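Local coordinates for exopolysaccharide biosynthesis protein (Pantoea stewartii subsp. stewartii DC283, PDB 6TGF) that modifies the glycan of the bacterial biofilm, probably as a hydrolase, and has a parallel beta-helix fold like that of bacteriophage tailspikes, at residues B[49-54]-B[120-125]; B[87-92]-B[99-104]; B[71-76]-B[128-133]. One frame throughout, in Å; residues are numbered along the deposited sequence.

How the contacts relate
All three contacts lie in the region matching the phage head-binding family, toward one end of the long chain. Contacts 1 and 2 share one antiparallel sheet, in which strands 89-92 and 121-124 are neighbours. Ala121 O and Arg92 N are 2.8 Å apart, probably hydrogen-bonded. Contact 3 belongs to a second antiparallel sheet, and its centre is about 13 Å from that of contact 1 and about 12 Å from that of contact 2. Leu51 CD1 lies 3.9 Å from Leu71 CD2, packing contact 1 on contact 3. Gln103 OE1, 2.7 Å from Ile73 N, ties contact 2 to contact 3. Tetraethylene glycol, probably from the crystallisation liquor, lies about 4 Å from the side chain of Leu122.

Contact 1: B[49-54]-B[120-125]; sequences PILTPE and AALIAN
Ile50 and Leu51 both face Leu122 across an antiparallel strand pair, which makes a classic beta bulge. Two backbone hydrogen bonds hold it. Ile50 N donates to Leu122 O at 3.0 Å. Leu122 N donates to Leu51 O, also at 3.0 Å. The extra residue shifts the register by one between Pro49-Ile123 and Leu51-Leu122. Ala121 CA adds a CA-H...O contact to the same Leu51 O.

Apolar contacts form on both faces of the sheet. On one, Pro49 CG lies beside Ile123 CG1. On the other, the CD1 methyls of Leu51 and Leu122 meet at 3.9 Å, their side chains crossing at a slant. Pro49 CB also meets Ala121 CB at 4.3 Å. Ile50 has CG1 between its backbone N and carbonyl carbon (chi1 63°), which turns CG1 toward Leu122 CB at 4.5 Å. Ile50 CD1 reaches Ala124 CB at 4.1 Å.

Thr52 OG1 donates to Glu54 OE1 at 2.9 Å. Strand 48-51 is an outermost strand of its sheet within the chain. Strand 121-124 separates it from strand 89-92, Phe115 of helix 109-117 touches Leu122, and strand 69-74 packs on Ile50 and Leu51.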
# COMPACT_ATOMS: atom_id res chain seq x y z
N PRO B 49 -48.02 36.55 18.77
CA PRO B 49 -47.27 37.58 18.04
C PRO B 49 -46.86 37.06 16.66
O PRO B 49 -46.03 36.17 16.60
CB PRO B 49 -46.04 37.85 18.93
CG PRO B 49 -46.41 37.29 20.29
CD PRO B 49 -47.33 36.12 20.00
N ILE B 50 -47.48 37.59 15.59
CA ILE B 50 -47.23 37.18 14.18
C ILE B 50 -46.11 38.04 13.58
O ILE B 50 -45.45 37.56 12.64
CB ILE B 50 -48.52 37.23 13.33
CG1 ILE B 50 -49.10 38.65 13.21
CG2 ILE B 50 -49.56 36.25 13.85
CD1 ILE B 50 -49.98 38.85 11.99
N LEU B 51 -45.92 39.26 14.10
CA LEU B 51 -44.86 40.20 13.66
C LEU B 51 -44.29 40.94 14.87
O LEU B 51 -45.09 41.45 15.68
CB LEU B 51 -45.45 41.18 12.64
CG LEU B 51 -45.99 40.56 11.35
CD1 LEU B 51 -46.79 41.58 10.55
CD2 LEU B 51 -44.87 39.97 10.51
N THR B 52 -42.96 40.99 14.98
CA THR B 52 -42.19 41.59 16.11
C THR B 52 -41.15 42.54 15.52
O THR B 52 -41.02 42.63 14.30
CB THR B 52 -41.58 40.48 16.98
OG1 THR B 52 -40.61 39.79 16.19
CG2 THR B 52 -42.61 39.51 17.51
N PRO B 53 -40.38 43.29 16.35
CA PRO B 53 -39.32 44.17 15.84
C PRO B 53 -38.31 43.42 14.95
O PRO B 53 -37.82 44.01 14.00
CB PRO B 53 -38.64 44.71 17.11
CG PRO B 53 -39.72 44.62 18.16
CD PRO B 53 -40.48 43.36 17.82
N GLU B 54 -38.05 42.15 15.27
CA GLU B 54 -37.14 41.24 14.52
C GLU B 54 -37.56 41.16 13.05
O GLU B 54 -36.66 40.97 12.21
CB GLU B 54 -37.13 39.84 15.15
CG GLU B 54 -36.30 39.73 16.42
CD GLU B 54 -36.99 40.19 17.69
OE1 GLU B 54 -38.24 40.13 17.76
OE2 GLU B 54 -36.28 40.61 18.63
N ALA B 120 -42.68 46.74 20.14
CA ALA B 120 -44.11 46.43 19.92
C ALA B 120 -44.25 45.09 19.20
O ALA B 120 -43.24 44.59 18.68
CB ALA B 120 -44.76 47.55 19.14
N ALA B 121 -45.47 44.54 19.18
CA ALA B 121 -45.83 43.30 18.45
C ALA B 121 -47.25 43.42 17.91
O ALA B 121 -48.09 44.08 18.56
CB ALA B 121 -45.69 42.10 19.36
N LEU B 122 -47.51 42.80 16.75
CA LEU B 122 -48.87 42.61 16.18
C LEU B 122 -49.33 41.19 16.51
O LEU B 122 -48.75 40.24 15.95
CB LEU B 122 -48.83 42.85 14.66
CG LEU B 122 -48.49 44.27 14.22
CD1 LEU B 122 -48.44 44.36 12.70
CD2 LEU B 122 -49.49 45.27 14.77
N ILE B 123 -50.31 41.05 17.41
CA ILE B 123 -50.93 39.75 17.79
C ILE B 123 -52.17 39.52 16.91
O ILE B 123 -52.97 40.47 16.75
CB ILE B 123 -51.27 39.70 19.30
CG1 ILE B 123 -50.01 39.69 20.17
CG2 ILE B 123 -52.16 38.51 19.62
CD1 ILE B 123 -49.65 41.04 20.74
N ALA B 124 -52.30 38.31 16.37
CA ALA B 124 -53.45 37.84 15.57
C ALA B 124 -53.42 36.31 15.48
O ALA B 124 -52.51 35.70 16.07
CB ALA B 124 -53.42 38.47 14.20
N ASN B 125 -54.40 35.72 14.78
CA ASN B 125 -54.48 34.26 14.52
C ASN B 125 -53.24 33.83 13.74
O ASN B 125 -52.96 34.41 12.70
CB ASN B 125 -55.77 33.90 13.78
CG ASN B 125 -56.08 32.42 13.78
OD1 ASN B 125 -55.18 31.58 13.78
ND2 ASN B 125 -57.36 32.08 13.77

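Contact 2: B[87-92]-B[99-104]; sequences IPVFLR and AQITQP
Leu91 and Ala99 pair through two backbone hydrogen bonds. Leu91 N donates to Ala99 O at 2.8 Å, and Ala99 N donates to Leu91 O at 3.2 Å. A further bond runs from Ile101 N to Val89 O. Phe90 and Gln100 form the non-hydrogen-bonded pair between them, with CA atoms 4.2 Å apart. Here Phe90 CA makes a CA-H...O contact with Ala99 O, and Gln100 CA makes one with Val89 O.

A water adds a polar link beside the strands. It accepts from Val89 N and from Gln100 NE2, and it donates to Ile101 O at 2.7 Å. The Gln100 amide is thus tied to the backbone of both segments.

The two strands form a beta hairpin, 89-92 with 98-101, within an antiparallel sheet of the head-binding region. Strand 89-92 is bonded on its other side to strand 121-124, where Phe90 pairs with Ile123. Strand 98-101 is bonded to Lys36.

Side-chain packing is found on both faces. On one, Phe90 CD1 meets Gln100 CB at 3.6 Å, with the ring and amide planes 66° apart. On the other face, Ile101 fits between Val89 and Leu91. Its CD1 touches Val89 CB at 3.7 Å, and its CG2 meets Leu91 CB at 3.6 Å. The Ile101 and Leu91 side chains cross at about a right angle.

Two glutamine amides also reach the first segment. The Gln100 chain is extended, with CG anti to N (chi1 -169°), and runs past the Phe90 ring to bring NE2 to Pro88 CB at 3.5 Å. Gln103 crosses Val89 at about a right angle and sets NE2 against Val89 CG2, while its OE1 is held by Ile73 of strand 69-74.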
# COMPACT_ATOMS: atom_id res chain seq x y z
N ILE B 87 -59.37 40.12 9.74
CA ILE B 87 -59.52 39.53 11.11
C ILE B 87 -58.93 40.51 12.12
O ILE B 87 -58.11 41.35 11.76
CB ILE B 87 -58.87 38.13 11.19
CG1 ILE B 87 -57.35 38.16 10.98
CG2 ILE B 87 -59.55 37.17 10.23
CD1 ILE B 87 -56.64 36.94 11.50
N PRO B 88 -59.32 40.44 13.41
CA PRO B 88 -58.81 41.36 14.42
C PRO B 88 -57.29 41.22 14.62
O PRO B 88 -56.81 40.11 14.76
CB PRO B 88 -59.58 41.01 15.70
CG PRO B 88 -60.11 39.61 15.47
CD PRO B 88 -60.30 39.49 13.97
N VAL B 89 -56.58 42.36 14.59
CA VAL B 89 -55.12 42.48 14.88
C VAL B 89 -54.96 43.44 16.07
O VAL B 89 -55.60 44.51 16.05
CB VAL B 89 -54.34 42.99 13.65
CG1 VAL B 89 -52.84 42.97 13.88
CG2 VAL B 89 -54.69 42.22 12.40
N PHE B 90 -54.15 43.05 17.05
CA PHE B 90 -53.89 43.83 18.30
C PHE B 90 -52.42 44.27 18.33
O PHE B 90 -51.54 43.41 18.19
CB PHE B 90 -54.27 43.00 19.52
CG PHE B 90 -55.62 42.33 19.41
CD1 PHE B 90 -56.79 43.04 19.65
CD2 PHE B 90 -55.73 41.00 19.06
CE1 PHE B 90 -58.03 42.43 19.53
CE2 PHE B 90 -56.96 40.39 18.94
CZ PHE B 90 -58.11 41.11 19.18
N LEU B 91 -52.19 45.57 18.49
CA LEU B 91 -50.85 46.17 18.68
C LEU B 91 -50.52 46.14 20.18
O LEU B 91 -51.24 46.78 20.95
CB LEU B 91 -50.82 47.61 18.15
CG LEU B 91 -49.53 48.38 18.39
CD1 LEU B 91 -48.36 47.76 17.66
CD2 LEU B 91 -49.69 49.84 17.99
N ARG B 92 -49.46 45.40 20.55
CA ARG B 92 -48.89 45.39 21.92
C ARG B 92 -47.81 46.48 22.01
O ARG B 92 -46.97 46.53 21.09
CB ARG B 92 -48.31 44.01 22.24
CG ARG B 92 -47.62 43.92 23.60
CD ARG B 92 -47.02 42.55 23.82
NE ARG B 92 -45.73 42.39 23.17
CZ ARG B 92 -45.12 41.23 22.95
NH1 ARG B 92 -45.69 40.10 23.32
NH2 ARG B 92 -43.94 41.20 22.35
N ALA B 99 -54.11 47.23 22.25
CA ALA B 99 -55.19 47.97 21.56
C ALA B 99 -55.42 47.32 20.19
O ALA B 99 -54.42 46.98 19.53
CB ALA B 99 -54.82 49.43 21.43
N GLN B 100 -56.68 47.13 19.80
CA GLN B 100 -57.04 46.61 18.45
C GLN B 100 -56.88 47.75 17.44
O GLN B 100 -57.55 48.79 17.62
CB GLN B 100 -58.46 46.04 18.42
CG GLN B 100 -58.75 45.27 17.14
CD GLN B 100 -60.15 44.71 17.09
OE1 GLN B 100 -60.84 44.61 18.10
NE2 GLN B 100 -60.58 44.34 15.89
N ILE B 101 -56.03 47.55 16.44
CA ILE B 101 -55.70 48.58 15.40
C ILE B 101 -56.64 48.40 14.21
O ILE B 101 -57.10 47.26 13.98
CB ILE B 101 -54.20 48.54 15.00
CG1 ILE B 101 -53.68 47.13 14.70
CG2 ILE B 101 -53.35 49.21 16.07
CD1 ILE B 101 -53.97 46.66 13.31
N THR B 102 -56.96 49.50 13.52
CA THR B 102 -57.83 49.54 12.31
C THR B 102 -56.98 49.20 11.08
O THR B 102 -55.89 49.78 10.94
CB THR B 102 -58.51 50.90 12.15
OG1 THR B 102 -57.57 51.91 12.52
CG2 THR B 102 -59.76 51.04 12.97
N GLN B 103 -57.48 48.30 10.23
CA GLN B 103 -56.82 47.89 8.96
C GLN B 103 -57.39 48.74 7.82
O GLN B 103 -58.52 49.21 7.90
CB GLN B 103 -57.03 46.40 8.71
CG GLN B 103 -56.49 45.53 9.84
CD GLN B 103 -56.37 44.08 9.43
OE1 GLN B 103 -55.77 43.76 8.41
NE2 GLN B 103 -56.93 43.20 10.24
N PRO B 104 -56.63 48.98 6.72
CA PRO B 104 -55.27 48.45 6.57
C PRO B 104 -54.24 49.15 7.47
O PRO B 104 -54.44 50.31 7.79
CB PRO B 104 -54.94 48.73 5.10
CG PRO B 104 -55.77 49.95 4.76
CD PRO B 104 -57.04 49.79 5.57
O HOH W 1 -58.07 44.72 13.97

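Contact 3: B[71-76]-B[128-133]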
# COMPACT_ATOMS: atom_id res chain seq x y z
N LEU B 71 -50.65 47.27 4.98
CA LEU B 71 -50.60 45.84 5.39
C LEU B 71 -52.01 45.38 5.79
O LEU B 71 -52.67 46.10 6.57
CB LEU B 71 -49.60 45.69 6.54
CG LEU B 71 -49.47 44.29 7.14
CD1 LEU B 71 -48.93 43.30 6.11
CD2 LEU B 71 -48.58 44.31 8.37
N TRP B 72 -52.44 44.23 5.27
CA TRP B 72 -53.72 43.55 5.59
C TRP B 72 -53.44 42.20 6.24
O TRP B 72 -52.59 41.46 5.71
CB TRP B 72 -54.57 43.37 4.33
CG TRP B 72 -55.26 44.61 3.83
CD1 TRP B 72 -56.50 45.07 4.20
CD2 TRP B 72 -54.78 45.52 2.83
NE1 TRP B 72 -56.81 46.21 3.51
CE2 TRP B 72 -55.78 46.51 2.66
CE3 TRP B 72 -53.61 45.60 2.07
CZ2 TRP B 72 -55.62 47.57 1.77
CZ3 TRP B 72 -53.46 46.65 1.18
CH2 TRP B 72 -54.46 47.62 1.04
N ILE B 73 -54.13 41.89 7.34
CA ILE B 73 -54.16 40.55 8.00
C ILE B 73 -55.60 40.03 7.92
O ILE B 73 -56.45 40.58 8.64
CB ILE B 73 -53.65 40.61 9.45
CG1 ILE B 73 -52.40 41.50 9.60
CG2 ILE B 73 -53.41 39.21 10.00
CD1 ILE B 73 -51.18 40.99 8.87
N GLY B 74 -55.85 39.04 7.07
CA GLY B 74 -57.21 38.52 6.79
C GLY B 74 -57.35 37.05 7.15
O GLY B 74 -56.34 36.43 7.54
N ARG B 75 -58.57 36.52 7.03
CA ARG B 75 -58.91 35.10 7.32
C ARG B 75 -58.13 34.19 6.37
O ARG B 75 -58.03 34.54 5.18
CB ARG B 75 -60.41 34.85 7.16
CG ARG B 75 -60.87 33.50 7.70
CD ARG B 75 -62.25 33.10 7.24
NE ARG B 75 -63.01 34.22 6.70
CZ ARG B 75 -63.28 34.41 5.41
NH1 ARG B 75 -62.87 33.55 4.49
NH2 ARG B 75 -63.97 35.48 5.05
N ALA B 76 -57.63 33.06 6.88
CA ALA B 76 -56.92 32.03 6.10
C ALA B 76 -57.84 31.51 4.99
O ALA B 76 -58.96 31.07 5.31
CB ALA B 76 -56.46 30.91 7.01
N HIS B 128 -53.74 32.89 9.11
CA HIS B 128 -54.23 34.16 8.52
C HIS B 128 -53.72 34.31 7.08
O HIS B 128 -52.64 33.79 6.76
CB HIS B 128 -53.81 35.35 9.38
CG HIS B 128 -52.33 35.57 9.45
ND1 HIS B 128 -51.55 35.00 10.43
CD2 HIS B 128 -51.49 36.29 8.67
CE1 HIS B 128 -50.29 35.35 10.26
NE2 HIS B 128 -50.23 36.14 9.18
N ALA B 129 -54.51 35.00 6.25
CA ALA B 129 -54.09 35.58 4.95
C ALA B 129 -53.34 36.89 5.24
O ALA B 129 -53.69 37.56 6.23
CB ALA B 129 -55.28 35.82 4.07
N MET B 130 -52.36 37.24 4.40
CA MET B 130 -51.58 38.49 4.53
C MET B 130 -51.38 39.10 3.14
O MET B 130 -50.98 38.36 2.21
CB MET B 130 -50.22 38.23 5.18
CG MET B 130 -49.50 39.50 5.61
SD MET B 130 -47.81 39.18 6.17
CE MET B 130 -48.11 38.79 7.89
N ALA B 131 -51.65 40.40 3.01
CA ALA B 131 -51.53 41.19 1.76
C ALA B 131 -50.77 42.49 2.05
O ALA B 131 -51.11 43.17 3.04
CB ALA B 131 -52.90 41.46 1.19
N LEU B 132 -49.78 42.81 1.22
CA LEU B 132 -49.00 44.07 1.28
C LEU B 132 -49.10 44.79 -0.07
O LEU B 132 -48.77 44.17 -1.10
CB LEU B 132 -47.54 43.75 1.62
CG LEU B 132 -46.61 44.95 1.78
CD1 LEU B 132 -47.03 45.82 2.95
CD2 LEU B 132 -45.17 44.50 1.94
N GLU B 133 -49.58 46.04 -0.05
CA GLU B 133 -49.53 46.99 -1.19
C GLU B 133 -48.56 48.13 -0.85
O GLU B 133 -48.41 48.42 0.35
CB GLU B 133 -50.91 47.58 -1.48
CG GLU B 133 -51.90 46.59 -2.06
CD GLU B 133 -53.20 47.20 -2.55
OE1 GLU B 133 -53.51 48.34 -2.14
OE2 GLU B 133 -53.90 46.54 -3.34
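Leu71 packs against Met130 and Leu132 at the start of this antiparallel strand pair. The two strands, 69-74 and 129-134, are the central pair of a four-stranded antiparallel sheet in the head-binding region. The axes of their paired parts run 166° apart. Leu71 CD1 meets Met130 CG at 3.9 Å, and its CB lies more loosely beside Leu132 CD1. Ile105 and Leu107 of the outer strand 105-107 also touch Leu71.

Trp72 pairs with Ala131. Trp72 N donates to Ala131 O at 2.8 Å, and Ala131 N donates back to Trp72 O. The CB atoms of the two residues also meet. Trp72 keeps CG beside its backbone N (chi1 -76°), and the six-membered part of the indole reaches Glu133. There Trp72 CZ3 meets Glu133 CG at 3.6 Å, and Glu133 OE1 comes obliquely to Trp72 CH2. The ring and carboxylate planes are nearly perpendicular, 83° apart. Ala131 O and Glu133 CB lie at the ring edge, in its plane. The second carboxylate oxygen, Glu133 OE2, forms a salt bridge with Arg81.

Ile73 turns to the same face as Leu71. Its side chain lies alongside Met130, pointing the same way, with CD1 3.9 Å from Met130 CE. Its CG2 touches His128 CD2 at 3.7 Å. His128 ND1 is hydrogen-bonded to Asn125 O, which ties down the imidazole. Ile50 of strand 48-51 packs on both Ile73 and His128.

Gly74 pairs with Ala129, whose CB turns to the face that carries Trp72 and Ala131. Gly74 N donates to Ala129 O at 2.7 Å, and Ala129 N donates back to Gly74 O, also at 2.7 Å.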